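Local coordinates for protein putative oxidoreductase (Staphylococcus aureus subsp. aureus, PDB 3IV4) that is a putative oxidoreductase with a thioredoxin fold, probably acting in thiol-disulfide exchange like the monothiol bacilliredoxins, at residues F28-S33 with D44-F49. Numbering follows the deposited sequence. Where two conformers were deposited one is given.
Sequences FVLKHS and DQFNKF
F46 lies between helix and sheet and meets F28, V29 and L30 of the strand. The contact belongs to the thioredoxin fold. It joins the first two elements of a beta-alpha-beta unit: strand 26-32, helix 37-53 and strand 57-61. Within 28-32 and 44-49 the two run nearly antiparallel, their axes 10.3 Å apart at the closest. No hydrogen bond links the two segments, and every touching residue is buried.

The F46 side chain can be followed outward from the helix. CB of F46 lies 4.1 Å from CD2 of L30. CG is set anti to the backbone N (chi1 -166°), and the ring reaches across to the strand. CG and CD2 stay near the same L30 methyl. Farther out, CB of L30 sits over the centre of one face of the F46 ring, 3.8 Å from its centroid. It is just 9° off the ring normal, a well-centred CH-pi contact. CE1 of F46 meets CB of F28 at 3.6 Å. CZ, at the end of the ring, comes up to the strand backbone. CZ of F46 lies 3.8 Å from O of F28 and 4.1 Å from N of V29, which is at the ring edge near its plane.

One helical turn later, F49 meets the F28 ring in a T-shaped pair. The edge of F49 points at a face of F28. The planes stand at 78°, and the centroids of the F28 and F49 rings are 5.1 Å apart. L107 of helix 104-110 touches both residues, and F28 also stacks with Y87 of strand 84-89. Both neighbours add to the apolar packing around F28. The F49 edge is placed off-centre: CE2 of F49 lies toward the rim of the F28 ring, 3.5 Å from CE2 of F28.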
ATOM      1  N   PHE A  28       2.579  -4.981   2.497  1.00  9.72           N
ATOM      2  CA  PHE A  28       1.904  -3.696   2.571  1.00  9.45           C
ATOM      3  C   PHE A  28       1.547  -3.262   1.164  1.00  9.08           C
ATOM      4  O   PHE A  28       2.350  -3.437   0.241  1.00  9.69           O
ATOM      5  CB  PHE A  28       2.823  -2.633   3.197  1.00 10.01           C
ATOM      6  CG  PHE A  28       2.970  -2.743   4.691  1.00 10.05           C
ATOM      7  CD1 PHE A  28       2.064  -2.106   5.540  1.00 10.56           C
ATOM      8  CD2 PHE A  28       4.031  -3.457   5.252  1.00 12.28           C
ATOM      9  CE1 PHE A  28       2.202  -2.177   6.943  1.00 11.75           C
ATOM     10  CE2 PHE A  28       4.173  -3.544   6.653  1.00 12.07           C
ATOM     11  CZ  PHE A  28       3.264  -2.891   7.489  1.00 12.29           C
ATOM     12  N   VAL A  29       0.357  -2.690   1.012  1.00  9.01           N
ATOM     13  CA  VAL A  29      -0.148  -2.199  -0.279  1.00  9.45           C
ATOM     14  C   VAL A  29      -0.707  -0.789  -0.074  1.00  9.04           C
ATOM     15  O   VAL A  29      -1.511  -0.571   0.838  1.00  9.81           O
ATOM     16  CB  VAL A  29      -1.277  -3.109  -0.830  1.00  9.79           C
ATOM     17  CG1 VAL A  29      -1.814  -2.560  -2.156  1.00 10.82           C
ATOM     18  CG2 VAL A  29      -0.765  -4.545  -1.013  1.00 11.63           C
ATOM     19  N   LEU A  30      -0.311   0.144  -0.936  1.00  8.72           N
ATOM     20  CA  LEU A  30      -0.760   1.522  -0.854  1.00  8.53           C
ATOM     21  C   LEU A  30      -1.581   1.912  -2.078  1.00  8.96           C
ATOM     22  O   LEU A  30      -1.096   1.787  -3.196  1.00  9.15           O
ATOM     23  CB  LEU A  30       0.462   2.440  -0.776  1.00  8.84           C
ATOM     24  CG  LEU A  30       0.201   3.939  -0.801  1.00  7.91           C
ATOM     25  CD1 LEU A  30      -0.480   4.405   0.482  1.00  9.89           C
ATOM     26  CD2 LEU A  30       1.482   4.722  -1.084  1.00  9.29           C
ATOM     27  N   LYS A  31      -2.789   2.413  -1.851  1.00  9.15           N
ATOM     28  CA  LYS A  31      -3.539   3.125  -2.875  1.00 10.01           C
ATOM     29  C   LYS A  31      -3.023   4.558  -2.932  1.00 10.26           C
ATOM     30  O   LYS A  31      -3.063   5.278  -1.924  1.00 10.44           O
ATOM     31  CB  LYS A  31      -5.036   3.151  -2.550  1.00 10.07           C
ATOM     32  CG  LYS A  31      -5.726   1.813  -2.587  1.00 10.55           C
ATOM     33  CD  LYS A  31      -7.239   2.040  -2.505  1.00 11.21           C
ATOM     34  CE  LYS A  31      -8.021   0.733  -2.622  1.00 11.99           C
ATOM     35  NZ  LYS A  31      -9.494   1.039  -2.718  1.00 12.38           N
ATOM     36  N   HIS A  32      -2.577   4.977  -4.110  1.00 10.79           N
ATOM     37  CA  HIS A  32      -1.943   6.287  -4.291  1.00 11.60           C
ATOM     38  C   HIS A  32      -2.654   7.093  -5.385  1.00 12.47           C
ATOM     39  O   HIS A  32      -3.029   6.534  -6.414  1.00 12.17           O
ATOM     40  CB  HIS A  32      -0.460   6.056  -4.635  1.00 11.71           C
ATOM     41  CG  HIS A  32       0.307   7.298  -4.974  1.00 12.77           C
ATOM     42  ND1 HIS A  32       0.409   8.378  -4.119  1.00 12.63           N
ATOM     43  CD2 HIS A  32       1.056   7.608  -6.061  1.00 14.79           C
ATOM     44  CE1 HIS A  32       1.174   9.306  -4.674  1.00 13.96           C
ATOM     45  NE2 HIS A  32       1.581   8.861  -5.850  1.00 16.40           N
ATOM     46  N   SER A  33      -2.844   8.393  -5.151  0.50 12.89           N
ATOM     47  CA  SER A  33      -3.350   9.310  -6.190  0.50 13.58           C
ATOM     48  C   SER A  33      -2.199  10.132  -6.753  0.50 14.31           C
ATOM     49  O   SER A  33      -1.344  10.593  -6.000  0.50 13.53           O
ATOM     50  CB  SER A  33      -4.423  10.246  -5.626  0.50 14.09           C
ATOM     51  OG  SER A  33      -5.617   9.547  -5.331  0.50 15.30           O
ATOM     52  N   ASP A  44       5.650   8.979   0.369  1.00 12.34           N
ATOM     53  CA  ASP A  44       6.960   9.236   0.972  1.00 12.94           C
ATOM     54  C   ASP A  44       7.151   8.469   2.300  1.00 12.22           C
ATOM     55  O   ASP A  44       8.193   7.834   2.506  1.00 12.43           O
ATOM     56  CB  ASP A  44       7.124  10.740   1.180  1.00 14.22           C
ATOM     57  CG  ASP A  44       8.523  11.126   1.626  1.00 17.84           C
ATOM     58  OD1 ASP A  44       8.610  11.729   2.699  1.00 22.21           O
ATOM     59  OD2 ASP A  44       9.491  10.817   0.917  1.00 23.51           O
ATOM     60  N   GLN A  45       6.145   8.510   3.183  1.00 11.83           N
ATOM     61  CA  GLN A  45       6.178   7.734   4.439  1.00 11.86           C
ATOM     62  C   GLN A  45       6.315   6.242   4.160  1.00 11.26           C
ATOM     63  O   GLN A  45       7.089   5.545   4.811  1.00 11.06           O
ATOM     64  CB  GLN A  45       4.934   7.998   5.293  1.00 12.06           C
ATOM     65  CG  GLN A  45       4.879   9.445   5.798  1.00 13.11           C
ATOM     66  CD  GLN A  45       5.972   9.748   6.797  1.00 14.16           C
ATOM     67  OE1 GLN A  45       6.019   9.172   7.892  1.00 13.82           O
ATOM     68  NE2 GLN A  45       6.879  10.631   6.416  1.00 14.94           N
ATOM     69  N   PHE A  46       5.569   5.772   3.166  1.00 10.34           N
ATOM     70  CA  PHE A  46       5.548   4.372   2.767  1.00 10.35           C
ATOM     71  C   PHE A  46       6.950   3.953   2.330  1.00 10.53           C
ATOM     72  O   PHE A  46       7.470   2.941   2.824  1.00 10.39           O
ATOM     73  CB  PHE A  46       4.503   4.210   1.650  1.00 10.03           C
ATOM     74  CG  PHE A  46       4.097   2.790   1.333  1.00 10.87           C
ATOM     75  CD1 PHE A  46       3.339   2.043   2.228  1.00 12.83           C
ATOM     76  CD2 PHE A  46       4.390   2.241   0.083  1.00 10.43           C
ATOM     77  CE1 PHE A  46       2.924   0.725   1.891  1.00 12.54           C
ATOM     78  CE2 PHE A  46       3.977   0.958  -0.263  1.00 10.14           C
ATOM     79  CZ  PHE A  46       3.251   0.194   0.648  1.00 10.86           C
ATOM     80  N   ASN A  47       7.570   4.735   1.447  0.50 10.99           N
ATOM     81  CA  ASN A  47       8.937   4.457   1.002  0.50 11.60           C
ATOM     82  C   ASN A  47       9.963   4.517   2.119  0.50 11.36           C
ATOM     83  O   ASN A  47      10.885   3.715   2.135  0.50 11.54           O
ATOM     84  CB  ASN A  47       9.380   5.436  -0.087  0.50 12.39           C
ATOM     85  CG  ASN A  47       8.986   4.995  -1.466  0.50 13.79           C
ATOM     86  OD1 ASN A  47       9.452   3.975  -1.964  0.50 14.23           O
ATOM     87  ND2 ASN A  47       8.129   5.777  -2.105  0.50 16.41           N
ATOM     88  N   LYS A  48       9.833   5.490   3.024  1.00 11.19           N
ATOM     89  CA  LYS A  48      10.762   5.611   4.162  1.00 11.08           C
ATOM     90  C   LYS A  48      10.663   4.400   5.070  1.00 11.08           C
ATOM     91  O   LYS A  48      11.669   3.828   5.491  1.00 12.18           O
ATOM     92  CB  LYS A  48      10.471   6.890   4.952  1.00 11.12           C
ATOM     93  CG  LYS A  48      11.115   8.128   4.353  1.00 11.68           C
ATOM     94  CD  LYS A  48      10.414   9.346   4.892  1.00 13.32           C
ATOM     95  CE  LYS A  48      11.158  10.604   4.551  1.00 15.20           C
ATOM     96  NZ  LYS A  48      10.419  11.713   5.233  1.00 19.25           N
ATOM     97  N   PHE A  49       9.442   3.966   5.338  1.00 10.74           N
ATOM     98  CA  PHE A  49       9.239   2.796   6.172  1.00 10.83           C
ATOM     99  C   PHE A  49       9.821   1.531   5.520  1.00 11.21           C
ATOM    100  O   PHE A  49      10.587   0.776   6.151  1.00 13.09           O
ATOM    101  CB  PHE A  49       7.735   2.643   6.414  1.00 10.50           C
ATOM    102  CG  PHE A  49       7.356   1.321   7.014  1.00 11.88           C
ATOM    103  CD1 PHE A  49       7.602   1.061   8.362  1.00 11.98           C
ATOM    104  CD2 PHE A  49       6.754   0.336   6.227  1.00 11.17           C
ATOM    105  CE1 PHE A  49       7.255  -0.159   8.919  1.00 13.54           C
ATOM    106  CE2 PHE A  49       6.403  -0.882   6.774  1.00 12.23           C
ATOM    107  CZ  PHE A  49       6.649  -1.125   8.123  1.00 13.02           C
TER